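Local coordinates for Endonuclease/exonuclease/phosphatase domain-containing protein (Enterococcus faecalis, PDB 3L1W) that is of unproven function but may cleave phosphodiester bonds in nucleic acids, possibly as a 3'-5' RNA exonuclease, at residues L38-E43 against L74-N79; I86-F91 against I111-L116; L127-H132 against T161-D166; G165-E170 against Y216-G221. All coordinates share one frame; numbering follows the deposited sequence.

Interaction 1 of 4, residues L38-E43 against L74-N79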
loop_
_atom_site.group_PDB
_atom_site.type_symbol
_atom_site.label_atom_id
_atom_site.label_comp_id
_atom_site.label_asym_id
_atom_site.label_seq_id
_atom_site.Cartn_x
_atom_site.Cartn_y
_atom_site.Cartn_z
ATOM N N LEU A 38 -5.330 5.688 -12.685
ATOM C CA LEU A 38 -4.610 5.347 -13.903
ATOM C C LEU A 38 -3.159 5.037 -13.582
ATOM O O LEU A 38 -2.633 5.498 -12.565
ATOM C CB LEU A 38 -4.693 6.485 -14.927
ATOM C CG LEU A 38 -4.062 7.807 -14.505
ATOM C CD1 LEU A 38 -2.614 7.858 -14.986
ATOM C CD2 LEU A 38 -4.845 8.977 -15.090
ATOM N N CYS A 39 -2.524 4.251 -14.451
ATOM C CA CYS A 39 -1.131 3.866 -14.262
ATOM C C CYS A 39 -0.443 3.834 -15.612
ATOM O O CYS A 39 -0.904 3.153 -16.530
ATOM C CB CYS A 39 -1.044 2.474 -13.608
ATOM S SG CYS A 39 0.650 1.985 -13.101
ATOM N N CYS A 40 0.667 4.558 -15.742
ATOM C CA CYS A 40 1.514 4.410 -16.922
ATOM C C CYS A 40 2.402 3.189 -16.727
ATOM O O CYS A 40 2.980 2.998 -15.658
ATOM C CB CYS A 40 2.376 5.656 -17.134
ATOM S SG CYS A 40 1.434 7.078 -17.754
ATOM N N ILE A 41 2.499 2.364 -17.765
ATOM C CA ILE A 41 3.271 1.136 -17.720
ATOM C C ILE A 41 4.357 1.199 -18.777
ATOM O O ILE A 41 4.085 1.583 -19.915
ATOM C CB ILE A 41 2.373 -0.074 -18.055
ATOM C CG1 ILE A 41 1.298 -0.268 -16.979
ATOM C CG2 ILE A 41 3.204 -1.367 -18.185
ATOM C CD1 ILE A 41 1.871 -0.668 -15.616
ATOM N N GLN A 42 5.586 0.827 -18.414
ATOM C CA GLN A 42 6.652 0.672 -19.402
ATOM C C GLN A 42 7.109 -0.782 -19.516
ATOM O O GLN A 42 6.962 -1.563 -18.572
ATOM C CB GLN A 42 7.867 1.555 -19.083
ATOM C CG GLN A 42 7.557 3.039 -18.936
ATOM C CD GLN A 42 6.961 3.343 -17.575
ATOM O OE1 GLN A 42 7.399 2.795 -16.563
ATOM N NE2 GLN A 42 5.969 4.223 -17.540
ATOM N N GLU A 43 7.664 -1.112 -20.680
ATOM C CA GLU A 43 8.322 -2.399 -20.964
ATOM C C GLU A 43 7.363 -3.582 -21.050
ATOM O O GLU A 43 7.503 -4.559 -20.322
ATOM C CB GLU A 43 9.452 -2.683 -19.968
ATOM C CG GLU A 43 10.576 -1.652 -20.027
ATOM C CD GLU A 43 11.885 -2.138 -19.423
ATOM O OE1 GLU A 43 12.083 -3.360 -19.315
ATOM O OE2 GLU A 43 12.740 -1.289 -19.081
ATOM N N LEU A 74 4.356 0.418 -24.596
ATOM C CA LEU A 74 3.931 1.159 -23.422
ATOM C C LEU A 74 2.439 0.953 -23.264
ATOM O O LEU A 74 1.743 0.614 -24.225
ATOM C CB LEU A 74 4.193 2.648 -23.611
ATOM C CG LEU A 74 5.621 3.081 -23.918
ATOM C CD1 LEU A 74 5.692 4.593 -24.118
ATOM C CD2 LEU A 74 6.573 2.627 -22.800
ATOM N N ALA A 75 1.937 1.153 -22.050
ATOM C CA ALA A 75 0.501 1.101 -21.834
ATOM C C ALA A 75 0.096 2.185 -20.868
ATOM O O ALA A 75 0.898 2.648 -20.044
ATOM C CB ALA A 75 0.076 -0.283 -21.291
ATOM N N ILE A 76 -1.153 2.611 -20.980
ATOM C CA ILE A 76 -1.765 3.396 -19.925
ATOM C C ILE A 76 -2.991 2.628 -19.480
ATOM O O ILE A 76 -3.894 2.381 -20.274
ATOM C CB ILE A 76 -2.167 4.805 -20.401
ATOM C CG1 ILE A 76 -0.933 5.570 -20.874
ATOM C CG2 ILE A 76 -2.850 5.566 -19.247
ATOM C CD1 ILE A 76 -1.252 6.914 -21.516
ATOM N N LEU A 77 -2.976 2.188 -18.225
ATOM C CA LEU A 77 -4.117 1.495 -17.652
ATOM C C LEU A 77 -4.971 2.543 -16.971
ATOM O O LEU A 77 -4.449 3.436 -16.303
ATOM C CB LEU A 77 -3.648 0.470 -16.610
ATOM C CG LEU A 77 -2.654 -0.588 -17.084
ATOM C CD1 LEU A 77 -2.292 -1.538 -15.946
ATOM C CD2 LEU A 77 -3.226 -1.359 -18.271
ATOM N N TYR A 78 -6.282 2.447 -17.128
ATOM C CA TYR A 78 -7.164 3.388 -16.441
ATOM C C TYR A 78 -8.497 2.761 -16.084
ATOM O O TYR A 78 -8.946 1.797 -16.711
ATOM C CB TYR A 78 -7.350 4.682 -17.255
ATOM C CG TYR A 78 -8.006 4.498 -18.603
ATOM C CD1 TYR A 78 -9.354 4.783 -18.786
ATOM C CD2 TYR A 78 -7.279 4.040 -19.689
ATOM C CE1 TYR A 78 -9.955 4.626 -20.031
ATOM C CE2 TYR A 78 -7.877 3.880 -20.939
ATOM C CZ TYR A 78 -9.211 4.172 -21.090
ATOM O OH TYR A 78 -9.798 4.008 -22.325
ATOM N N ASN A 79 -9.122 3.313 -15.053
ATOM C CA ASN A 79 -10.428 2.849 -14.593
ATOM C C ASN A 79 -11.488 3.796 -15.129
ATOM O O ASN A 79 -11.524 4.965 -14.741
ATOM C CB ASN A 79 -10.444 2.852 -13.061
ATOM C CG ASN A 79 -11.779 2.426 -12.477
ATOM O OD1 ASN A 79 -12.803 2.448 -13.148
ATOM N ND2 ASN A 79 -11.767 2.042 -11.202
#
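C39 and L77 exchange a pair of backbone hydrogen bonds, C39 N to L77 O at 2.8 Å and L77 N back to C39 O, and I41 and A75 repeat the exchange two residues on. The second ring is less even: I41 N reaches A75 O at 2.8 Å, whereas A75 N lies 3.1 Å from I41 O. That carbonyl has a further donor, the side-chain ND2 of N130 from the other sheet, so two N-H groups share it. The N130 amide also meets Q42, whose NE2 donates to N130 OD1 and to T5 OG1; a chain bent at chi2 (79°) carries this buried amide. Strands 38-44 and 73-78 are antiparallel neighbours in one of the two sheets of the DNase I-like sandwich, with strand 2-7 bonded to the far edge of 38-44. On the face bearing I41, A75 and L77, I41 CG1 packs 3.9 Å from L77 CD1, and I41 CB sits 4.0 Å from A75 CB. The face of C40 and I76 turns to the opposing sheet, C40 SG lying 4.2 Å from I76 CG1. At the strand end, the carboxylate of E43 accepts from V10 N through OE1 and from N7 ND2 through OE2.

Interaction 2 of 4, residues I86-F91 against I111-L116; sequences IDTGYF and IALWGL. With EDO (1,2-ethanediol), chain K.
I111 sets its CB 3.4 Å from F91 O, the carbonyl that accepts the N-H of A112, the residue paired with F91. A112 then sets its methyl over one face of the F91 ring, a CH-pi contact with CB 4.2 Å from the ring centroid, while its carbonyl takes the N-H of F91. L113 points to the other side of the sheet, where CD1 packs against Y90 CB and G89 O. W114 is the centrepiece. Its CG stands between backbone N and carbonyl carbon (chi1 61°), which folds the indole across the neighbouring strand with G89 N 3.4 Å above the ring plane; glycine there has no side chain to obstruct it. W114 O accepts the N-H of G89. G115 follows, its CA against D87 O. At L116 the regular antiparallel pairing is broken by a classic beta bulge: I86 and D87 both face it, I86 N bonding L116 O at 2.8 Å and D87 N only weakly. A 1,2-ethanediol, probably from the crystallisation liquor, accepts from W114 NE1 through O2 (2.9 Å), implying that this indole N-H can meet small polar molecules at the edge of the sheet.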
loop_
_atom_site.group_PDB
_atom_site.type_symbol
_atom_site.label_atom_id
_atom_site.label_comp_id
_atom_site.label_asym_id
_atom_site.label_seq_id
_atom_site.Cartn_x
_atom_site.Cartn_y
_atom_site.Cartn_z
ATOM N N ILE A 86 -10.654 10.630 -23.709
ATOM C CA ILE A 86 -11.337 11.314 -24.807
ATOM C C ILE A 86 -10.495 11.471 -26.070
ATOM O O ILE A 86 -11.024 11.798 -27.135
ATOM C CB ILE A 86 -11.929 12.672 -24.372
ATOM C CG1 ILE A 86 -10.847 13.591 -23.815
ATOM C CG2 ILE A 86 -13.017 12.453 -23.324
ATOM C CD1 ILE A 86 -11.349 15.005 -23.537
ATOM N N ASP A 87 -9.193 11.222 -25.958
ATOM C CA ASP A 87 -8.298 11.206 -27.113
ATOM C C ASP A 87 -7.042 10.438 -26.721
ATOM O O ASP A 87 -6.684 10.389 -25.537
ATOM C CB ASP A 87 -7.926 12.634 -27.524
ATOM C CG ASP A 87 -7.371 12.724 -28.944
ATOM O OD1 ASP A 87 -7.402 11.714 -29.681
ATOM O OD2 ASP A 87 -6.922 13.835 -29.327
ATOM N N THR A 88 -6.390 9.820 -27.697
ATOM C CA THR A 88 -5.134 9.124 -27.441
ATOM C C THR A 88 -4.258 9.125 -28.685
ATOM O O THR A 88 -4.742 9.305 -29.808
ATOM C CB THR A 88 -5.372 7.669 -27.002
ATOM O OG1 THR A 88 -4.124 7.070 -26.629
ATOM C CG2 THR A 88 -5.997 6.869 -28.134
ATOM N N GLY A 89 -2.962 8.919 -28.489
ATOM C CA GLY A 89 -2.065 8.813 -29.613
ATOM C C GLY A 89 -0.686 8.391 -29.179
ATOM O O GLY A 89 -0.412 8.232 -27.984
ATOM N N TYR A 90 0.179 8.189 -30.163
ATOM C CA TYR A 90 1.572 7.898 -29.889
ATOM C C TYR A 90 2.433 8.298 -31.067
ATOM O O TYR A 90 1.942 8.487 -32.187
ATOM C CB TYR A 90 1.769 6.420 -29.554
ATOM C CG TYR A 90 1.545 5.452 -30.696
ATOM C CD1 TYR A 90 2.620 4.843 -31.331
ATOM C CD2 TYR A 90 0.263 5.109 -31.101
ATOM C CE1 TYR A 90 2.426 3.939 -32.359
ATOM C CE2 TYR A 90 0.057 4.208 -32.135
ATOM C CZ TYR A 90 1.144 3.627 -32.756
ATOM O OH TYR A 90 0.953 2.728 -33.777
ATOM N N PHE A 91 3.722 8.449 -30.802
ATOM C CA PHE A 91 4.653 8.870 -31.836
ATOM C C PHE A 91 6.052 8.421 -31.458
ATOM O O PHE A 91 6.318 8.082 -30.297
ATOM C CB PHE A 91 4.610 10.391 -32.021
ATOM C CG PHE A 91 4.809 11.165 -30.749
ATOM C CD1 PHE A 91 6.074 11.551 -30.348
ATOM C CD2 PHE A 91 3.727 11.508 -29.950
ATOM C CE1 PHE A 91 6.257 12.267 -29.174
ATOM C CE2 PHE A 91 3.902 12.224 -28.782
ATOM C CZ PHE A 91 5.169 12.606 -28.389
ATOM N N ILE A 111 9.008 5.169 -28.341
ATOM C CA ILE A 111 7.774 5.900 -28.546
ATOM C C ILE A 111 7.353 6.614 -27.278
ATOM O O ILE A 111 7.819 6.305 -26.177
ATOM C CB ILE A 111 6.622 4.983 -28.995
ATOM C CG1 ILE A 111 6.351 3.904 -27.947
ATOM C CG2 ILE A 111 6.932 4.361 -30.366
ATOM C CD1 ILE A 111 4.960 3.291 -28.064
ATOM N N ALA A 112 6.483 7.596 -27.447
ATOM C CA ALA A 112 5.712 8.112 -26.330
ATOM C C ALA A 112 4.257 7.797 -26.600
ATOM O O ALA A 112 3.792 7.851 -27.743
ATOM C CB ALA A 112 5.916 9.609 -26.161
ATOM N N LEU A 113 3.544 7.462 -25.532
ATOM C CA LEU A 113 2.124 7.148 -25.606
ATOM C C LEU A 113 1.421 8.175 -24.736
ATOM O O LEU A 113 1.801 8.376 -23.583
ATOM C CB LEU A 113 1.875 5.738 -25.050
ATOM C CG LEU A 113 0.419 5.272 -24.892
ATOM C CD1 LEU A 113 -0.310 5.264 -26.236
ATOM C CD2 LEU A 113 0.313 3.900 -24.194
ATOM N N TRP A 114 0.398 8.832 -25.272
ATOM C CA TRP A 114 -0.312 9.836 -24.486
ATOM C C TRP A 114 -1.826 9.632 -24.536
ATOM O O TRP A 114 -2.359 8.952 -25.429
ATOM C CB TRP A 114 0.069 11.247 -24.966
ATOM C CG TRP A 114 -0.308 11.481 -26.404
ATOM C CD1 TRP A 114 0.470 11.263 -27.505
ATOM C CD2 TRP A 114 -1.567 11.962 -26.893
ATOM N NE1 TRP A 114 -0.230 11.574 -28.648
ATOM C CE2 TRP A 114 -1.481 12.009 -28.297
ATOM C CE3 TRP A 114 -2.760 12.351 -26.275
ATOM C CZ2 TRP A 114 -2.543 12.435 -29.096
ATOM C CZ3 TRP A 114 -3.810 12.773 -27.066
ATOM C CH2 TRP A 114 -3.696 12.815 -28.464
ATOM N N GLY A 115 -2.509 10.215 -23.558
ATOM C CA GLY A 115 -3.961 10.209 -23.526
ATOM C C GLY A 115 -4.490 11.504 -22.952
ATOM O O GLY A 115 -3.895 12.083 -22.033
ATOM N N LEU A 116 -5.598 11.975 -23.515
ATOM C CA LEU A 116 -6.326 13.098 -22.949
ATOM C C LEU A 116 -7.496 12.494 -22.194
ATOM O O LEU A 116 -8.291 11.739 -22.765
ATOM C CB LEU A 116 -6.813 14.038 -24.055
ATOM C CG LEU A 116 -7.361 15.387 -23.583
ATOM C CD1 LEU A 116 -6.246 16.233 -22.962
ATOM C CD2 LEU A 116 -8.027 16.127 -24.738
HETATM C C1 EDO K . 0.980 13.637 -32.455
HETATM O O1 EDO K . 0.425 14.889 -32.024
HETATM C C2 EDO K . 1.083 12.706 -31.256
HETATM O O2 EDO K . 0.434 11.453 -31.505
#

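Interaction 3 of 4, residues L127-H132 against T161-D166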
loop_
_atom_site.group_PDB
_atom_site.type_symbol
_atom_site.label_atom_id
_atom_site.label_comp_id
_atom_site.label_asym_id
_atom_site.label_seq_id
_atom_site.Cartn_x
_atom_site.Cartn_y
_atom_site.Cartn_z
ATOM N N LEU A 127 -3.915 16.001 -19.638
ATOM C CA LEU A 127 -3.045 15.213 -20.501
ATOM C C LEU A 127 -2.140 14.287 -19.694
ATOM O O LEU A 127 -1.533 14.710 -18.703
ATOM C CB LEU A 127 -2.186 16.154 -21.357
ATOM C CG LEU A 127 -1.155 15.511 -22.277
ATOM C CD1 LEU A 127 -1.830 14.657 -23.335
ATOM C CD2 LEU A 127 -0.305 16.597 -22.932
ATOM N N VAL A 128 -2.063 13.021 -20.111
ATOM C CA VAL A 128 -1.096 12.074 -19.535
ATOM C C VAL A 128 -0.089 11.664 -20.609
ATOM O O VAL A 128 -0.481 11.277 -21.710
ATOM C CB VAL A 128 -1.794 10.818 -19.012
ATOM C CG1 VAL A 128 -0.760 9.793 -18.517
ATOM C CG2 VAL A 128 -2.780 11.173 -17.901
ATOM N N ILE A 129 1.204 11.755 -20.296
ATOM C CA ILE A 129 2.256 11.367 -21.234
ATOM C C ILE A 129 3.109 10.287 -20.581
ATOM O O ILE A 129 3.707 10.518 -19.541
ATOM C CB ILE A 129 3.178 12.556 -21.591
ATOM C CG1 ILE A 129 2.363 13.752 -22.114
ATOM C CG2 ILE A 129 4.223 12.127 -22.613
ATOM C CD1 ILE A 129 3.185 15.041 -22.264
ATOM N N ASN A 130 3.145 9.111 -21.201
ATOM C CA ASN A 130 3.909 7.966 -20.706
ATOM C C ASN A 130 5.313 8.026 -21.289
ATOM O O ASN A 130 5.490 7.904 -22.502
ATOM C CB ASN A 130 3.217 6.665 -21.119
ATOM C CG ASN A 130 3.834 5.436 -20.471
ATOM O OD1 ASN A 130 4.980 5.465 -20.032
ATOM N ND2 ASN A 130 3.073 4.346 -20.425
ATOM N N VAL A 131 6.295 8.229 -20.411
ATOM C CA VAL A 131 7.694 8.415 -20.776
ATOM C C VAL A 131 8.527 7.133 -20.642
ATOM O O VAL A 131 8.499 6.486 -19.602
ATOM C CB VAL A 131 8.327 9.464 -19.824
ATOM C CG1 VAL A 131 9.817 9.595 -20.079
ATOM C CG2 VAL A 131 7.621 10.824 -19.985
ATOM N N HIS A 132 9.283 6.777 -21.680
ATOM C CA HIS A 132 10.378 5.826 -21.495
ATOM C C HIS A 132 11.541 6.218 -22.381
ATOM O O HIS A 132 11.558 5.912 -23.572
ATOM C CB HIS A 132 9.960 4.381 -21.784
ATOM C CG HIS A 132 10.963 3.374 -21.315
ATOM N ND1 HIS A 132 10.871 2.029 -21.606
ATOM C CD2 HIS A 132 12.081 3.521 -20.562
ATOM C CE1 HIS A 132 11.895 1.393 -21.063
ATOM N NE2 HIS A 132 12.643 2.274 -20.421
ATOM N N THR A 161 -1.004 18.739 -17.064
ATOM C CA THR A 161 -0.324 17.602 -17.680
ATOM C C THR A 161 0.439 16.784 -16.652
ATOM O O THR A 161 1.060 17.352 -15.741
ATOM C CB THR A 161 0.651 18.076 -18.783
ATOM O OG1 THR A 161 -0.091 18.713 -19.832
ATOM C CG2 THR A 161 1.414 16.893 -19.368
ATOM N N LEU A 162 0.364 15.456 -16.792
ATOM C CA LEU A 162 1.120 14.509 -15.972
ATOM C C LEU A 162 2.127 13.830 -16.897
ATOM O O LEU A 162 1.746 13.101 -17.821
ATOM C CB LEU A 162 0.199 13.450 -15.348
ATOM C CG LEU A 162 -0.934 13.988 -14.471
ATOM C CD1 LEU A 162 -1.970 12.898 -14.170
ATOM C CD2 LEU A 162 -0.374 14.583 -13.190
ATOM N N LEU A 163 3.401 14.113 -16.667
ATOM C CA LEU A 163 4.485 13.570 -17.473
ATOM C C LEU A 163 5.143 12.488 -16.628
ATOM O O LEU A 163 5.849 12.793 -15.664
ATOM C CB LEU A 163 5.486 14.686 -17.805
ATOM C CG LEU A 163 6.747 14.337 -18.599
ATOM C CD1 LEU A 163 6.416 13.985 -20.050
ATOM C CD2 LEU A 163 7.755 15.502 -18.558
HETATM N N MSE A 164 4.894 11.224 -16.969
HETATM C CA MSE A 164 5.182 10.129 -16.039
HETATM C C MSE A 164 5.934 9.012 -16.709
HETATM O O MSE A 164 5.575 8.582 -17.795
HETATM C CB MSE A 164 3.873 9.527 -15.516
HETATM C CG MSE A 164 2.811 10.536 -15.202
HETATM SE SE MSE A 164 1.145 9.669 -14.663
HETATM C CE MSE A 164 1.754 8.961 -12.987
ATOM N N GLY A 165 6.959 8.502 -16.048
ATOM C CA GLY A 165 7.577 7.294 -16.544
ATOM C C GLY A 165 9.034 7.127 -16.182
ATOM O O GLY A 165 9.542 7.708 -15.222
ATOM N N ASP A 166 9.692 6.307 -16.982
ATOM C CA ASP A 166 11.070 5.936 -16.756
ATOM C C ASP A 166 11.969 6.834 -17.605
ATOM O O ASP A 166 12.040 6.690 -18.835
ATOM C CB ASP A 166 11.235 4.462 -17.120
ATOM C CG ASP A 166 12.640 3.952 -16.886
ATOM O OD1 ASP A 166 13.568 4.766 -16.668
ATOM O OD2 ASP A 166 12.816 2.717 -16.932
#
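L127 CB rests 3.6 Å from T161 OG1 at the start of a parallel strand pair, joined in the chain by helices 138-151 and 153-158: a beta-alpha-beta crossover within the second sheet of the DNase I-like sandwich. Five backbone hydrogen bonds run along the pair, from L162 N to L127 O at one end to D166 N to V131 O at the other. The shortest is V131 N to M164 O, 2.7 Å. The whole contact is buried, so the contrast lies in packing density. Its tight part is on the face of I129 and L163, which turns toward the helices. There V131 CG2 presses on L163 CD1 at 3.4 Å, closer than carbon atoms usually come, and I129 CG2 meets the same methyl at 3.9 Å. L163 reaches both because its CG lies opposite the backbone N (chi1 177°), swinging CD1 toward the neighbouring strand. The face of V128 and L162, turned to the other sheet, is more loosely filled across this pair: V128 CG2 stays 4.2 Å from L162 CD1, and V128 CG1 is 4.3 Å from the selenium of selenomethionine M164. N130 points to the other sheet, where its amide is taken up by I41 and Q42. G165 marks a corner in the chain. Beyond it D166, whose OD2 accepts from N7 ND2, runs alongside H132 with carboxylate and imidazole planes 23° apart; H132 NE2 stands 3.5 Å from D166 OD2.

Interaction 4 of 4, residues G165-E170 against Y216-G221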
loop_
_atom_site.group_PDB
_atom_site.type_symbol
_atom_site.label_atom_id
_atom_site.label_comp_id
_atom_site.label_asym_id
_atom_site.label_seq_id
_atom_site.Cartn_x
_atom_site.Cartn_y
_atom_site.Cartn_z
ATOM N N GLY A 165 6.959 8.502 -16.048
ATOM C CA GLY A 165 7.577 7.294 -16.544
ATOM C C GLY A 165 9.034 7.127 -16.182
ATOM O O GLY A 165 9.542 7.708 -15.222
ATOM N N ASP A 166 9.692 6.307 -16.982
ATOM C CA ASP A 166 11.070 5.936 -16.756
ATOM C C ASP A 166 11.969 6.834 -17.605
ATOM O O ASP A 166 12.040 6.690 -18.835
ATOM C CB ASP A 166 11.235 4.462 -17.120
ATOM C CG ASP A 166 12.640 3.952 -16.886
ATOM O OD1 ASP A 166 13.568 4.766 -16.668
ATOM O OD2 ASP A 166 12.816 2.717 -16.932
ATOM N N PHE A 167 12.638 7.780 -16.953
ATOM C CA PHE A 167 13.488 8.743 -17.650
ATOM C C PHE A 167 14.870 8.171 -17.917
ATOM O O PHE A 167 15.645 8.762 -18.671
ATOM C CB PHE A 167 13.627 10.047 -16.845
ATOM C CG PHE A 167 12.409 10.923 -16.894
ATOM C CD1 PHE A 167 12.504 12.252 -17.293
ATOM C CD2 PHE A 167 11.175 10.428 -16.533
ATOM C CE1 PHE A 167 11.369 13.059 -17.333
ATOM C CE2 PHE A 167 10.043 11.229 -16.578
ATOM C CZ PHE A 167 10.147 12.538 -16.981
ATOM N N ASN A 168 15.188 7.038 -17.285
ATOM C CA ASN A 168 16.536 6.478 -17.385
ATOM C C ASN A 168 17.612 7.496 -17.021
ATOM O O ASN A 168 18.744 7.404 -17.495
ATOM C CB ASN A 168 16.800 5.916 -18.797
ATOM C CG ASN A 168 16.504 4.423 -18.898
ATOM O OD1 ASN A 168 16.880 3.644 -18.015
ATOM N ND2 ASN A 168 15.849 4.013 -19.980
ATOM N N ALA A 169 17.272 8.453 -16.157
ATOM C CA ALA A 169 18.201 9.532 -15.822
ATOM C C ALA A 169 18.086 9.920 -14.360
ATOM O O ALA A 169 16.987 10.171 -13.876
ATOM C CB ALA A 169 17.938 10.760 -16.697
ATOM N N GLU A 170 19.225 9.984 -13.669
ATOM C CA GLU A 170 19.258 10.525 -12.310
ATOM C C GLU A 170 19.009 12.037 -12.361
ATOM O O GLU A 170 19.090 12.652 -13.424
ATOM C CB GLU A 170 20.591 10.217 -11.620
ATOM C CG GLU A 170 20.956 8.727 -11.590
ATOM C CD GLU A 170 20.329 7.958 -10.435
ATOM O OE1 GLU A 170 20.026 8.554 -9.375
ATOM O OE2 GLU A 170 20.152 6.732 -10.584
ATOM N N TYR A 216 9.937 8.966 -12.600
ATOM C CA TYR A 216 9.468 10.276 -12.156
ATOM C C TYR A 216 8.004 10.511 -12.478
ATOM O O TYR A 216 7.477 9.998 -13.471
ATOM C CB TYR A 216 10.281 11.391 -12.825
ATOM C CG TYR A 216 11.723 11.417 -12.390
ATOM C CD1 TYR A 216 12.159 12.313 -11.420
ATOM C CD2 TYR A 216 12.642 10.526 -12.925
ATOM C CE1 TYR A 216 13.482 12.323 -11.003
ATOM C CE2 TYR A 216 13.956 10.519 -12.505
ATOM C CZ TYR A 216 14.370 11.420 -11.554
ATOM O OH TYR A 216 15.680 11.417 -11.149
ATOM N N ILE A 217 7.360 11.309 -11.631
ATOM C CA ILE A 217 6.049 11.849 -11.932
ATOM C C ILE A 217 6.179 13.363 -11.901
ATOM O O ILE A 217 6.295 13.969 -10.834
ATOM C CB ILE A 217 4.977 11.358 -10.935
ATOM C CG1 ILE A 217 4.813 9.842 -11.043
ATOM C CG2 ILE A 217 3.644 12.066 -11.179
ATOM C CD1 ILE A 217 3.770 9.271 -10.046
ATOM N N TYR A 218 6.189 13.960 -13.088
ATOM C CA TYR A 218 6.288 15.412 -13.233
ATOM C C TYR A 218 4.900 15.993 -13.458
ATOM O O TYR A 218 4.087 15.421 -14.196
ATOM C CB TYR A 218 7.206 15.772 -14.414
ATOM C CG TYR A 218 8.674 15.866 -14.052
ATOM C CD1 TYR A 218 9.177 17.003 -13.439
ATOM C CD2 TYR A 218 9.560 14.833 -14.356
ATOM C CE1 TYR A 218 10.522 17.110 -13.111
ATOM C CE2 TYR A 218 10.915 14.925 -14.036
ATOM C CZ TYR A 218 11.386 16.071 -13.414
ATOM O OH TYR A 218 12.715 16.192 -13.093
ATOM N N VAL A 219 4.627 17.135 -12.837
ATOM C CA VAL A 219 3.296 17.719 -12.915
ATOM C C VAL A 219 3.306 19.160 -13.398
ATOM O O VAL A 219 4.237 19.923 -13.122
ATOM C CB VAL A 219 2.559 17.627 -11.554
ATOM C CG1 VAL A 219 2.445 16.165 -11.105
ATOM C CG2 VAL A 219 3.265 18.455 -10.494
ATOM N N LYS A 220 2.264 19.514 -14.141
ATOM C CA LYS A 220 1.999 20.899 -14.511
ATOM C C LYS A 220 0.510 21.143 -14.344
ATOM O O LYS A 220 -0.307 20.471 -14.975
ATOM C CB LYS A 220 2.427 21.188 -15.955
ATOM C CG LYS A 220 1.898 22.518 -16.521
ATOM C CD LYS A 220 1.983 22.515 -18.032
ATOM C CE LYS A 220 1.169 23.634 -18.667
ATOM N NZ LYS A 220 -0.290 23.334 -18.676
ATOM N N GLY A 221 0.160 22.082 -13.471
ATOM C CA GLY A 221 -1.233 22.428 -13.238
ATOM C C GLY A 221 -1.927 21.554 -12.209
ATOM O O GLY A 221 -3.149 21.385 -12.253
#
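G165 pairs with Y216 just where its own chain turns a corner, at backbone angles where a CB would jam against the preceding carbonyl O, so a two-bond antiparallel bridge is made by a residue about to leave the sheet. G165 N gives to Y216 O at 3.0 Å and Y216 N returns a bond to G165 O at 2.9 Å. Two residues later the chain comes back over the strand with F167. The edge of the Y216 ring is directed at the face of the F167 ring in an edge-to-face pair, centroids 5.3 Å apart and planes at 63°. F167 CE2 also rests 3.8 Å from Y216 CB. At its far rim F167 CZ touches Y218 CD2 at 3.5 Å, the two rings meeting obliquely. The three aromatics form a cluster on one side of strand 215-220, in the second sheet of the DNase I-like sandwich, and the H176 ring lies against both F167 and Y216. Between G165 and the returning loop, D166 makes an Asx turn: its OD1 accepts the N-H of N168 at 2.9 Å. The tyrosine hydroxyls find their partners outside the two segments. Y216 OH bonds E213 O, and merely lies near A169 O (3.3 Å), a carbonyl that H176 NE2 engages; Y218 OH is hydrogen-bonded to H176 ND1 and to Q180 NE2.

Interactions 1, 2 and 3 follow in series along the chain, and 4 begins on the segment where 3 ends, sharing G165 and D166. Interaction 1 lies in one sheet of the sandwich; interactions 2, 3 and 4 cross the other, from edge strand 83-92 through 111-119, 126-132 and 161-164 to 215-220. Centres of interactions 3 and 4 are 7 Å apart, those of 2 and 4 about 17 Å. Backbone bonds from L113 and G115 to strand 126-132 join interaction 2 to 3, and L163 to Y218 joins 3 to 4. The sheets meet where L74 packs on L113 and where Q42 bonds N130. E43, H132, D166 and N168 gather where strands 38-44 and 126-132 end and the loop after 161-164 begins, consistent with the active-site location in DNase I-like enzymes.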